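Local coordinates for MexT protein (Pseudomonas aeruginosa, PDB 6L33) that activates transcription of the MexEF-OprN efflux pump genes as a LysR-type regulator, represented here by its regulatory domain without the DNA-binding part, at residues A8-G13 with D192-W197; D16-G21 with V60-T65; V40-N45 with S55-V60; D66-P69 with K73-T76; I84-A87 with Q93-L96. All coordinates share one frame; numbering follows the deposited sequence.

The regulatory domain has two lobes, each built on a mixed five-stranded sheet, as in the periplasmic-binding-protein fold of LysR regulators. Contacts 1 to 4 belong to the first sheet, and contact 5 to the second, with its centre about 42 Å from that of contact 1. Along the chain, contact 1 joins the first strand to the last helix and encloses all the others; contact 3 is nested inside contact 2, and contacts 4 and 5 follow in series. Contacts 2 and 3, centres about 10 Å apart, share V60 and touch the second subunit. T65 of contact 2 meets R74 of contact 4. Contact 1 means that the first lobe is built from both ends of the chain, with the second inserted between.

Contact 1 of 5, residues A8-G13 with D192-W197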
# COMPACT_ATOMS: atom_id res chain seq x y z
N ALA B 8 12.80 -8.41 -21.61
CA ALA B 8 13.29 -8.56 -20.25
C ALA B 8 12.26 -8.05 -19.25
O ALA B 8 11.44 -7.18 -19.54
CB ALA B 8 14.60 -7.80 -20.08
N VAL B 9 12.31 -8.63 -18.05
CA VAL B 9 11.47 -8.21 -16.94
C VAL B 9 12.29 -7.31 -16.03
O VAL B 9 13.43 -7.65 -15.69
CB VAL B 9 10.91 -9.41 -16.17
CG1 VAL B 9 10.06 -8.95 -14.99
CG2 VAL B 9 10.10 -10.31 -17.10
N PHE B 10 11.73 -6.17 -15.65
CA PHE B 10 12.41 -5.21 -14.79
C PHE B 10 11.68 -5.12 -13.46
O PHE B 10 10.45 -5.13 -13.40
CB PHE B 10 12.48 -3.83 -15.45
CG PHE B 10 13.53 -3.73 -16.52
CD1 PHE B 10 14.84 -4.08 -16.24
CD2 PHE B 10 13.21 -3.30 -17.79
CE1 PHE B 10 15.82 -3.99 -17.21
CE2 PHE B 10 14.19 -3.21 -18.77
CZ PHE B 10 15.49 -3.56 -18.48
N ARG B 11 12.46 -5.06 -12.38
CA ARG B 11 11.94 -5.01 -11.02
C ARG B 11 12.42 -3.73 -10.36
O ARG B 11 13.63 -3.53 -10.20
CB ARG B 11 12.37 -6.24 -10.22
CG ARG B 11 11.78 -7.55 -10.74
CD ARG B 11 12.54 -8.77 -10.25
NE ARG B 11 12.00 -10.00 -10.81
CZ ARG B 11 12.40 -10.54 -11.96
NH1 ARG B 11 11.85 -11.67 -12.40
NH2 ARG B 11 13.36 -9.96 -12.67
N ILE B 12 11.47 -2.87 -9.98
CA ILE B 12 11.78 -1.59 -9.36
C ILE B 12 10.97 -1.45 -8.08
O ILE B 12 9.94 -2.10 -7.89
CB ILE B 12 11.50 -0.39 -10.30
CG1 ILE B 12 9.99 -0.20 -10.48
CG2 ILE B 12 12.18 -0.58 -11.64
CD1 ILE B 12 9.63 1.01 -11.33
N GLY B 13 11.47 -0.61 -7.18
CA GLY B 13 10.80 -0.31 -5.92
C GLY B 13 10.34 1.14 -5.90
O GLY B 13 11.09 2.04 -6.28
N ASP B 192 25.48 -1.53 -16.24
CA ASP B 192 24.58 -2.29 -17.10
C ASP B 192 23.85 -1.36 -18.07
O ASP B 192 23.27 -0.36 -17.63
CB ASP B 192 23.58 -3.06 -16.24
CG ASP B 192 22.74 -4.04 -17.04
OD1 ASP B 192 22.09 -3.63 -18.02
OD2 ASP B 192 22.73 -5.24 -16.68
N PRO B 193 23.86 -1.65 -19.37
CA PRO B 193 23.15 -0.77 -20.31
C PRO B 193 21.65 -0.86 -20.18
O PRO B 193 20.96 0.17 -20.29
CB PRO B 193 23.63 -1.25 -21.69
CG PRO B 193 24.76 -2.20 -21.41
CD PRO B 193 24.52 -2.77 -20.06
N ALA B 194 21.11 -2.06 -19.95
CA ALA B 194 19.67 -2.20 -19.77
C ALA B 194 19.20 -1.48 -18.51
O ALA B 194 18.12 -0.88 -18.50
CB ALA B 194 19.29 -3.68 -19.72
N GLU B 195 20.01 -1.51 -17.45
CA GLU B 195 19.64 -0.81 -16.22
C GLU B 195 19.88 0.69 -16.35
O GLU B 195 19.06 1.48 -15.88
CB GLU B 195 20.42 -1.39 -15.04
CG GLU B 195 20.03 -2.82 -14.71
CD GLU B 195 18.57 -2.96 -14.35
OE1 GLU B 195 17.96 -3.99 -14.68
OE2 GLU B 195 18.02 -2.02 -13.72
N ARG B 196 20.99 1.09 -16.96
CA ARG B 196 21.19 2.50 -17.28
C ARG B 196 20.01 3.04 -18.08
O ARG B 196 19.56 4.17 -17.87
CB ARG B 196 22.50 2.70 -18.05
CG ARG B 196 22.56 3.97 -18.90
CD ARG B 196 22.24 3.72 -20.37
NE ARG B 196 21.96 4.96 -21.09
CZ ARG B 196 21.38 5.02 -22.28
NH1 ARG B 196 21.00 3.91 -22.90
NH2 ARG B 196 21.16 6.20 -22.85
N TRP B 197 19.51 2.24 -19.02
CA TRP B 197 18.38 2.65 -19.84
C TRP B 197 17.12 2.84 -19.01
O TRP B 197 16.42 3.84 -19.15
CB TRP B 197 18.16 1.62 -20.95
CG TRP B 197 16.97 1.88 -21.79
CD1 TRP B 197 16.88 2.75 -22.84
CD2 TRP B 197 15.69 1.26 -21.67
NE1 TRP B 197 15.62 2.71 -23.38
CE2 TRP B 197 14.87 1.81 -22.68
CE3 TRP B 197 15.15 0.30 -20.81
CZ2 TRP B 197 13.54 1.43 -22.84
CZ3 TRP B 197 13.84 -0.08 -20.98
CH2 TRP B 197 13.05 0.48 -21.99
O HOH W 1 15.35 -5.04 -12.68
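F10 of strand 9-14 reaches helix 193-203 because its first torsion (chi1 -77°) sets CG opposite the carbonyl carbon and carries the phenyl ring out to the first turn of the helix. W197 takes another course: with CG anti to the backbone N (chi1 175°), it swings the six-membered part of its indole back to the same ring. The two side chains cross at about a right angle, and F10 CE2 lies at the edge of the indole, 3.8 Å from W197 CZ3. A194 offers its methyl group in the plane of the phenyl ring, CB 4.0 Å from F10 CZ, a small side chain that fits between the helix backbone and the ring.

E195 bends at chi2 and brings OE1 to the rim of the phenyl ring, 3.3 Å from F10 CE1. The carboxylate stands nearly perpendicular to that ring, and its oxygen faces the slightly positive ring hydrogens. A water joins the strand to the same acid: it accepts from R11 N at 2.9 Å and donates weakly to E195 OE1. The other oxygen, OE2, is hydrogen-bonded to S59 OG. Behind this, D192 is the N-cap, its OD1 accepting from E195 N at 3.0 Å and weakly from A194 N, which ties down the turn that carries both residues.

Strand and helix segments cross at -52°, with axes 10.8 Å apart. F10 also packs on L198 of helix 193-203 and on L39 of strand 38-43, while W197 NE1 is hydrogen-bonded to E33 at the end of helix 18-33.

Contact 2 of 5, residues D16-G21 with V60-T65; sequences DDVEFG and VGVSYT
Hydrogen bonding across this contact rests on D17 and Y64, whose side chains approach from opposite directions. The phenol OH of Y64 donates to D17 OD2 over 2.6 Å, arriving nearly in line with the C-O bond of the carboxylate. OD2 lies in the plane of the aromatic ring at its edge, 3.2 Å from Y64 CE2, and the two flat groups are turned 40° from each other. D17 gets there by placing CG between its backbone N and carbonyl carbon (chi1 51°), a compact position that keeps the carboxylate close to its own main chain. The other oxygen, OD1, accepts from the hydroxyl of S15 and weakly from V18 N at 2.7 Å. Both oxygens of this buried acid thus have donors, which may compensate for burying a charged carboxylate. Tyrosine suits its place because it spans the gap and ends in a donor. S63 OG donates to Y64 O at 3.1 Å, at the corner where the chain leaves strand 60-62.

Apolar contact is simpler. V18 and V62 cross at about a right angle, their CG1 methyls meeting at 3.9 Å, and branched valines fill this buried position compactly.

Y156 of helix 155-164 packs on D17, V18 and Y64, while D16 accepts from the backbone of F137 and N138. The contact therefore sits where the two lobes of the periplasmic-binding-protein fold face each other; in related LysR regulators, effectors bind in the cleft between these lobes.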
# COMPACT_ATOMS: atom_id res chain seq x y z
N ASP B 16 4.87 4.54 -2.02
CA ASP B 16 3.46 4.43 -2.42
C ASP B 16 2.91 5.76 -2.93
O ASP B 16 2.02 5.76 -3.78
CB ASP B 16 2.62 3.89 -1.26
CG ASP B 16 2.32 4.94 -0.20
OD1 ASP B 16 3.21 5.23 0.62
OD2 ASP B 16 1.19 5.46 -0.19
N ASP B 17 3.44 6.89 -2.45
CA ASP B 17 3.01 8.17 -2.99
C ASP B 17 3.63 8.44 -4.36
O ASP B 17 2.95 8.93 -5.26
CB ASP B 17 3.34 9.30 -2.01
CG ASP B 17 4.78 9.28 -1.55
OD1 ASP B 17 5.51 8.33 -1.90
OD2 ASP B 17 5.19 10.21 -0.82
N VAL B 18 4.92 8.12 -4.52
CA VAL B 18 5.60 8.33 -5.80
C VAL B 18 4.92 7.54 -6.91
O VAL B 18 4.86 7.99 -8.06
CB VAL B 18 7.09 7.95 -5.68
CG1 VAL B 18 7.78 7.98 -7.04
CG2 VAL B 18 7.79 8.88 -4.70
N GLU B 19 4.38 6.36 -6.58
CA GLU B 19 3.76 5.50 -7.58
C GLU B 19 2.61 6.19 -8.30
O GLU B 19 2.36 5.91 -9.48
CB GLU B 19 3.28 4.21 -6.90
CG GLU B 19 2.48 3.29 -7.79
CD GLU B 19 2.59 1.84 -7.35
OE1 GLU B 19 1.80 1.01 -7.85
OE2 GLU B 19 3.46 1.54 -6.52
N PHE B 20 1.90 7.10 -7.63
CA PHE B 20 0.73 7.73 -8.24
C PHE B 20 1.13 8.62 -9.42
O PHE B 20 0.51 8.56 -10.49
CB PHE B 20 -0.04 8.54 -7.20
CG PHE B 20 -0.86 7.70 -6.27
CD1 PHE B 20 -2.12 7.26 -6.65
CD2 PHE B 20 -0.38 7.34 -5.03
CE1 PHE B 20 -2.88 6.48 -5.80
CE2 PHE B 20 -1.13 6.56 -4.17
CZ PHE B 20 -2.38 6.13 -4.56
N GLY B 21 2.16 9.44 -9.24
CA GLY B 21 2.55 10.37 -10.28
C GLY B 21 3.53 9.81 -11.29
O GLY B 21 3.44 10.12 -12.48
N VAL B 60 16.43 -0.95 -8.97
CA VAL B 60 16.45 0.48 -8.70
C VAL B 60 15.18 0.82 -7.93
O VAL B 60 14.15 0.16 -8.09
CB VAL B 60 16.56 1.30 -10.01
CG1 VAL B 60 15.37 1.01 -10.92
CG2 VAL B 60 16.67 2.79 -9.72
N GLY B 61 15.26 1.83 -7.08
CA GLY B 61 14.11 2.28 -6.33
C GLY B 61 14.03 3.78 -6.30
O GLY B 61 15.05 4.48 -6.32
N VAL B 62 12.80 4.28 -6.28
CA VAL B 62 12.52 5.70 -6.07
C VAL B 62 11.68 5.78 -4.81
O VAL B 62 10.49 5.45 -4.81
CB VAL B 62 11.80 6.33 -7.27
CG1 VAL B 62 11.63 7.83 -7.05
CG2 VAL B 62 12.57 6.06 -8.55
N SER B 63 12.30 6.24 -3.73
CA SER B 63 11.72 6.14 -2.40
C SER B 63 12.33 7.22 -1.52
O SER B 63 13.37 7.81 -1.86
CB SER B 63 11.98 4.75 -1.79
OG SER B 63 11.28 4.58 -0.58
N TYR B 64 11.68 7.48 -0.39
CA TYR B 64 12.38 8.12 0.71
C TYR B 64 13.47 7.19 1.19
O TYR B 64 13.26 5.98 1.33
CB TYR B 64 11.41 8.46 1.84
CG TYR B 64 10.26 9.33 1.39
CD1 TYR B 64 10.42 10.69 1.20
CD2 TYR B 64 9.01 8.77 1.15
CE1 TYR B 64 9.37 11.49 0.78
CE2 TYR B 64 7.95 9.56 0.73
CZ TYR B 64 8.14 10.91 0.55
OH TYR B 64 7.08 11.69 0.14
N THR B 65 14.66 7.73 1.42
CA THR B 65 15.80 6.92 1.80
C THR B 65 16.51 7.54 2.99
O THR B 65 16.60 8.77 3.10
CB THR B 65 16.80 6.76 0.64
OG1 THR B 65 17.26 8.06 0.23
CG2 THR B 65 16.14 6.06 -0.55

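Contact 3 of 5, residues V40-N45 with S55-V60. With SO4 (sulfate ion), chain E.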
# COMPACT_ATOMS: atom_id res chain seq x y z
N VAL B 40 7.72 -5.00 -13.01
CA VAL B 40 7.25 -5.42 -11.70
C VAL B 40 7.63 -4.33 -10.71
O VAL B 40 8.81 -3.98 -10.57
CB VAL B 40 7.84 -6.78 -11.28
CG1 VAL B 40 7.42 -7.13 -9.86
CG2 VAL B 40 7.42 -7.86 -12.25
N VAL B 41 6.63 -3.78 -10.01
CA VAL B 41 6.84 -2.72 -9.04
C VAL B 41 6.63 -3.31 -7.65
O VAL B 41 5.56 -3.87 -7.36
CB VAL B 41 5.89 -1.53 -9.28
CG1 VAL B 41 6.19 -0.42 -8.28
CG2 VAL B 41 6.02 -1.02 -10.70
N ARG B 42 7.64 -3.18 -6.80
CA ARG B 42 7.55 -3.57 -5.40
C ARG B 42 7.40 -2.33 -4.52
O ARG B 42 7.91 -1.26 -4.85
CB ARG B 42 8.79 -4.37 -4.97
CG ARG B 42 9.14 -5.53 -5.89
CD ARG B 42 8.03 -6.58 -5.91
NE ARG B 42 7.61 -6.95 -4.56
CZ ARG B 42 8.26 -7.80 -3.78
NH1 ARG B 42 9.37 -8.39 -4.20
NH2 ARG B 42 7.80 -8.07 -2.56
N ARG B 43 6.70 -2.50 -3.40
CA ARG B 43 6.55 -1.41 -2.44
C ARG B 43 7.87 -1.15 -1.73
O ARG B 43 8.54 -2.09 -1.29
CB ARG B 43 5.46 -1.75 -1.43
CG ARG B 43 5.40 -0.82 -0.22
CD ARG B 43 4.95 0.59 -0.60
NE ARG B 43 3.67 0.59 -1.30
CZ ARG B 43 2.48 0.52 -0.69
NH1 ARG B 43 2.42 0.45 0.63
NH2 ARG B 43 1.37 0.53 -1.41
N ALA B 44 8.25 0.12 -1.61
CA ALA B 44 9.52 0.51 -1.01
C ALA B 44 9.31 1.62 0.01
O ALA B 44 8.46 2.49 -0.18
CB ALA B 44 10.52 0.97 -2.07
N ASN B 45 10.08 1.56 1.09
CA ASN B 45 10.15 2.62 2.08
C ASN B 45 11.59 2.67 2.60
O ASN B 45 12.41 1.81 2.26
CB ASN B 45 9.14 2.42 3.21
CG ASN B 45 9.33 1.10 3.95
OD1 ASN B 45 10.27 0.94 4.72
ND2 ASN B 45 8.42 0.16 3.72
N SER B 55 19.09 -7.81 -1.52
CA SER B 55 18.56 -9.14 -1.79
C SER B 55 18.28 -9.40 -3.26
O SER B 55 18.04 -10.56 -3.63
CB SER B 55 17.28 -9.37 -0.98
OG SER B 55 16.28 -8.44 -1.37
N GLY B 56 18.29 -8.37 -4.10
CA GLY B 56 18.01 -8.55 -5.51
C GLY B 56 16.56 -8.40 -5.90
O GLY B 56 16.22 -8.68 -7.06
N GLU B 57 15.68 -7.98 -4.99
CA GLU B 57 14.26 -7.88 -5.31
C GLU B 57 13.98 -6.74 -6.28
O GLU B 57 13.00 -6.80 -7.03
CB GLU B 57 13.45 -7.69 -4.02
CG GLU B 57 13.33 -8.94 -3.18
CD GLU B 57 12.70 -8.67 -1.82
OE1 GLU B 57 13.41 -8.15 -0.94
OE2 GLU B 57 11.51 -8.98 -1.65
N ILE B 58 14.80 -5.70 -6.27
CA ILE B 58 14.69 -4.60 -7.22
C ILE B 58 16.09 -4.27 -7.72
O ILE B 58 17.09 -4.55 -7.07
CB ILE B 58 14.03 -3.33 -6.61
CG1 ILE B 58 14.94 -2.71 -5.54
CG2 ILE B 58 12.65 -3.66 -6.04
CD1 ILE B 58 14.41 -1.42 -4.95
N SER B 59 16.14 -3.68 -8.92
CA SER B 59 17.40 -3.14 -9.42
C SER B 59 17.55 -1.66 -9.13
O SER B 59 18.67 -1.16 -9.05
CB SER B 59 17.51 -3.37 -10.93
OG SER B 59 16.56 -2.59 -11.64
N VAL B 60 16.43 -0.95 -8.97
CA VAL B 60 16.45 0.48 -8.70
C VAL B 60 15.18 0.82 -7.93
O VAL B 60 14.15 0.16 -8.09
CB VAL B 60 16.56 1.30 -10.01
CG1 VAL B 60 15.37 1.01 -10.92
CG2 VAL B 60 16.67 2.79 -9.72
S SO4 E . 4.76 -5.87 -2.30
O1 SO4 E . 5.25 -7.18 -1.87
O2 SO4 E . 4.46 -5.04 -1.15
O3 SO4 E . 5.79 -5.22 -3.11
O4 SO4 E . 3.56 -6.04 -3.11
O HOH W 2 10.72 -8.62 -6.55
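The guanidinium of R42 meets its polar partners around the rim: the sulfate and a water lie at its edge, in its plane, while E57 OE2 approaches obliquely, its carboxylate plane turned 65° from the guanidinium. The contact lies within a beta-alpha-beta crossover (strand 38-43, helix 49-55, strand 60-62) and joins its first strand to the loop leading from the helix into the second. Bends at chi2 and chi3 fold the arginine chain back so that NE and NH2 face the sulfate and NH1 faces E57. R42 NH1 and E57 OE2 form a salt bridge at 3.4 Å whose hydrogen bond is weak, seconded by the water, which accepts from R42 NH1 at 2.7 Å and donates to E57 O.

R42 CG rests 4.0 Å from I58 CG2, so arginine combines an aliphatic stem for I58 with N-H groups for both anions. G56 closes helix 49-55 in a Schellman motif, whose positive phi glycine readily takes. The sulfate, probably from the crystallisation liquor, is also held by R43 of the second subunit. Within this chain R42 NH2 donates to sulfate O1 at 2.8 Å, whereas sulfate O3 is shared by R42 NE and the backbone, R43 N lying 2.9 Å from it.

Contact 4 of 5, residues D66-P69 with K73-T76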
# COMPACT_ATOMS: atom_id res chain seq x y z
N ASP B 66 17.01 6.68 3.88
CA ASP B 66 17.82 7.12 5.00
C ASP B 66 19.23 6.62 4.74
O ASP B 66 20.04 7.33 4.12
CB ASP B 66 17.21 6.64 6.32
CG ASP B 66 17.97 7.16 7.53
OD1 ASP B 66 18.89 7.98 7.36
OD2 ASP B 66 17.63 6.74 8.66
N GLU B 67 19.58 5.40 5.16
CA GLU B 67 20.87 4.81 4.85
C GLU B 67 20.71 3.72 3.80
O GLU B 67 19.67 3.07 3.71
CB GLU B 67 21.52 4.22 6.10
CG GLU B 67 21.43 5.11 7.33
CD GLU B 67 22.51 6.18 7.36
OE1 GLU B 67 22.49 7.01 8.29
OE2 GLU B 67 23.38 6.17 6.46
N LEU B 68 21.76 3.53 3.01
CA LEU B 68 21.81 2.56 1.93
C LEU B 68 23.06 1.71 2.08
O LEU B 68 24.04 2.15 2.70
CB LEU B 68 21.79 3.25 0.56
CG LEU B 68 20.53 4.05 0.23
CD1 LEU B 68 20.76 4.91 -1.00
CD2 LEU B 68 19.34 3.13 0.03
N PRO B 69 23.06 0.50 1.53
CA PRO B 69 24.27 -0.33 1.59
C PRO B 69 25.45 0.35 0.89
O PRO B 69 25.28 1.19 0.01
CB PRO B 69 23.86 -1.62 0.86
CG PRO B 69 22.38 -1.67 1.01
CD PRO B 69 21.92 -0.24 0.96
N LYS B 73 24.62 2.97 -5.30
CA LYS B 73 24.68 4.35 -5.77
C LYS B 73 23.32 5.00 -5.57
O LYS B 73 22.28 4.33 -5.58
CB LYS B 73 25.09 4.41 -7.24
CG LYS B 73 26.57 4.17 -7.50
CD LYS B 73 27.35 5.48 -7.56
CE LYS B 73 28.33 5.49 -8.73
NZ LYS B 73 29.51 4.62 -8.48
N ARG B 74 23.33 6.32 -5.39
CA ARG B 74 22.09 7.03 -5.12
C ARG B 74 22.13 8.41 -5.76
O ARG B 74 23.21 8.97 -6.01
CB ARG B 74 21.81 7.14 -3.61
CG ARG B 74 22.20 8.47 -2.99
CD ARG B 74 22.40 8.34 -1.49
NE ARG B 74 21.15 8.44 -0.75
CZ ARG B 74 21.04 8.22 0.56
NH1 ARG B 74 22.10 7.89 1.27
NH2 ARG B 74 19.86 8.34 1.16
N LYS B 75 20.95 8.95 -6.02
CA LYS B 75 20.78 10.24 -6.66
C LYS B 75 19.57 10.92 -6.04
O LYS B 75 18.46 10.37 -6.09
CB LYS B 75 20.61 10.09 -8.18
CG LYS B 75 19.93 11.26 -8.87
CD LYS B 75 19.94 11.07 -10.38
CE LYS B 75 19.31 12.25 -11.11
NZ LYS B 75 17.84 12.09 -11.26
N THR B 76 19.78 12.09 -5.44
CA THR B 76 18.66 12.85 -4.90
C THR B 76 17.74 13.29 -6.03
O THR B 76 18.20 13.87 -7.02
CB THR B 76 19.16 14.06 -4.11
OG1 THR B 76 19.88 13.62 -2.95
CG2 THR B 76 17.98 14.93 -3.66
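R74, L68 and D66 carry nearly all of this surface contact, R74 contributing the most buried area. Its aliphatic chain leaves strand 72-78 toward the loop 66-69 and bends at chi3 (-84°), which lays the guanidinium beside the loop backbone. The side chains of L68 and R74 cross at a slant. One methyl does the touching: L68 CD1 sits over a face of the guanidinium, 3.6 Å from R74 NE and displaced toward the rim, and the same methyl is 3.6 Å from R74 CB. Leucine suits the spot because a single branch can cover both the greasy stem and the flat face of the arginine, leaving the edge for polar partners.

D66 supplies a backbone acceptor at that edge. R74 NH2 donates to D66 O over 3.1 Å in a fairly straight bond (162° at the hydrogen). The oxygen lies in the guanidinium plane, although seen from the carbonyl the donor stands 44° above its plane. The D66 carboxylate does not take part, OD1 being 6.3 Å from R74 NH2, and adds at most a long-range attraction. NH2 has further partners in T65 OG1, a hydrogen bond, and E180, a salt bridge. Three oxygens thus gather round a nitrogen with two N-H groups, so its bonds must be partly shared, and a cation suits so oxygen-rich a spot.

Strand 72-78 is an outermost strand of the first sheet and pairs antiparallel with strand 181-186 through K73 and K75. L68 rests on A184 of that neighbouring strand and on M49 of helix 49-55.

Contact 5 of 5, residues I84-A87 with Q93-L96; sequences ILRA and QLTL
The main chains stay well apart, with I84 and L94 closest at 9.0 Å between CA atoms, and strand 82-86 meets the loop before helix 96-101 through side chains that bridge the gap. R86 takes the larger share. With chi1 at 56°, its CG is tucked over the main chain, and a bend at chi3 lays the guanidinium under L94. The two side chains slide past each other in opposite directions, and L94 CG sits over the centre of the guanidinium, 3.7 Å from R86 CZ. L94 CD2 continues over the same group, 3.8 Å from R86 NH1, so leucine gives the flat cation an apolar lid. The other branch, CD1, turns to the strand and meets I84 CG2 at 3.9 Å.

At the guanidinium edge, Q93 CA lies near the plane, 3.3 Å from R86 NH2. That nitrogen is equally close to L94 N, but both are donors and no bond joins them. Both donate to the same carboxylate: E170 OE2 makes a salt bridge with R86 NH2 while OE1 accepts from L94 N, which accounts for their closeness. The shared carboxylate thus links strand 82-86 and the loop through strand 168-170. D88 pairs with R86 NH1, and the two acids probably offset the charge of R86 and of nearby R168.

Just beyond, T95 N-caps helix 96-101 through D98 N. Strand 82-86 runs antiparallel between strands 150-154 and 168-170, and both I84 and L94 pack against strand 150-154. The arrangement belongs to the second lobe of the periplasmic-binding-protein fold, where strand 82-86, the lobe's first in chain order, is followed by helix 96-101.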
# COMPACT_ATOMS: atom_id res chain seq x y z
N ILE B 84 2.11 19.16 8.27
CA ILE B 84 1.02 18.68 9.10
C ILE B 84 -0.21 18.53 8.23
O ILE B 84 -0.50 19.39 7.39
CB ILE B 84 0.74 19.63 10.28
CG1 ILE B 84 1.98 19.78 11.16
CG2 ILE B 84 -0.45 19.15 11.10
CD1 ILE B 84 2.67 18.48 11.45
N LEU B 85 -0.95 17.44 8.42
CA LEU B 85 -2.21 17.21 7.74
C LEU B 85 -3.31 17.14 8.79
O LEU B 85 -3.17 16.44 9.80
CB LEU B 85 -2.18 15.91 6.93
CG LEU B 85 -1.85 16.01 5.44
CD1 LEU B 85 -0.69 16.94 5.18
CD2 LEU B 85 -1.55 14.62 4.91
N ARG B 86 -4.40 17.87 8.57
CA ARG B 86 -5.53 17.81 9.48
C ARG B 86 -6.82 17.88 8.69
O ARG B 86 -6.85 18.27 7.52
CB ARG B 86 -5.48 18.93 10.53
CG ARG B 86 -5.40 20.35 9.99
CD ARG B 86 -6.05 21.30 10.98
NE ARG B 86 -5.32 22.53 11.17
CZ ARG B 86 -5.66 23.47 12.05
NH1 ARG B 86 -6.73 23.31 12.81
NH2 ARG B 86 -4.93 24.57 12.15
N ALA B 87 -7.91 17.47 9.34
CA ALA B 87 -9.22 17.39 8.71
C ALA B 87 -10.30 18.15 9.47
O ALA B 87 -11.44 18.17 9.01
CB ALA B 87 -9.65 15.93 8.55
N GLN B 93 -3.83 28.18 12.45
CA GLN B 93 -2.81 27.14 12.42
C GLN B 93 -2.61 26.55 13.81
O GLN B 93 -2.83 27.21 14.83
CB GLN B 93 -1.49 27.70 11.90
CG GLN B 93 -1.47 27.94 10.39
CD GLN B 93 -0.10 27.76 9.78
OE1 GLN B 93 0.64 26.84 10.14
NE2 GLN B 93 0.26 28.64 8.85
N LEU B 94 -2.20 25.29 13.84
CA LEU B 94 -1.94 24.62 15.11
C LEU B 94 -0.70 25.21 15.76
O LEU B 94 0.34 25.36 15.12
CB LEU B 94 -1.76 23.12 14.90
CG LEU B 94 -2.95 22.34 14.32
CD1 LEU B 94 -2.51 20.95 13.91
CD2 LEU B 94 -4.08 22.27 15.34
N THR B 95 -0.81 25.55 17.04
CA THR B 95 0.37 25.85 17.83
C THR B 95 1.01 24.55 18.31
O THR B 95 0.45 23.46 18.17
CB THR B 95 0.02 26.72 19.04
OG1 THR B 95 -0.80 25.97 19.94
CG2 THR B 95 -0.72 27.98 18.61
N LEU B 96 2.21 24.68 18.88
CA LEU B 96 2.87 23.52 19.46
C LEU B 96 2.00 22.87 20.54
O LEU B 96 1.91 21.64 20.61
CB LEU B 96 4.23 23.91 20.04
CG LEU B 96 5.03 22.80 20.71
CD1 LEU B 96 5.28 21.64 19.75
CD2 LEU B 96 6.34 23.35 21.25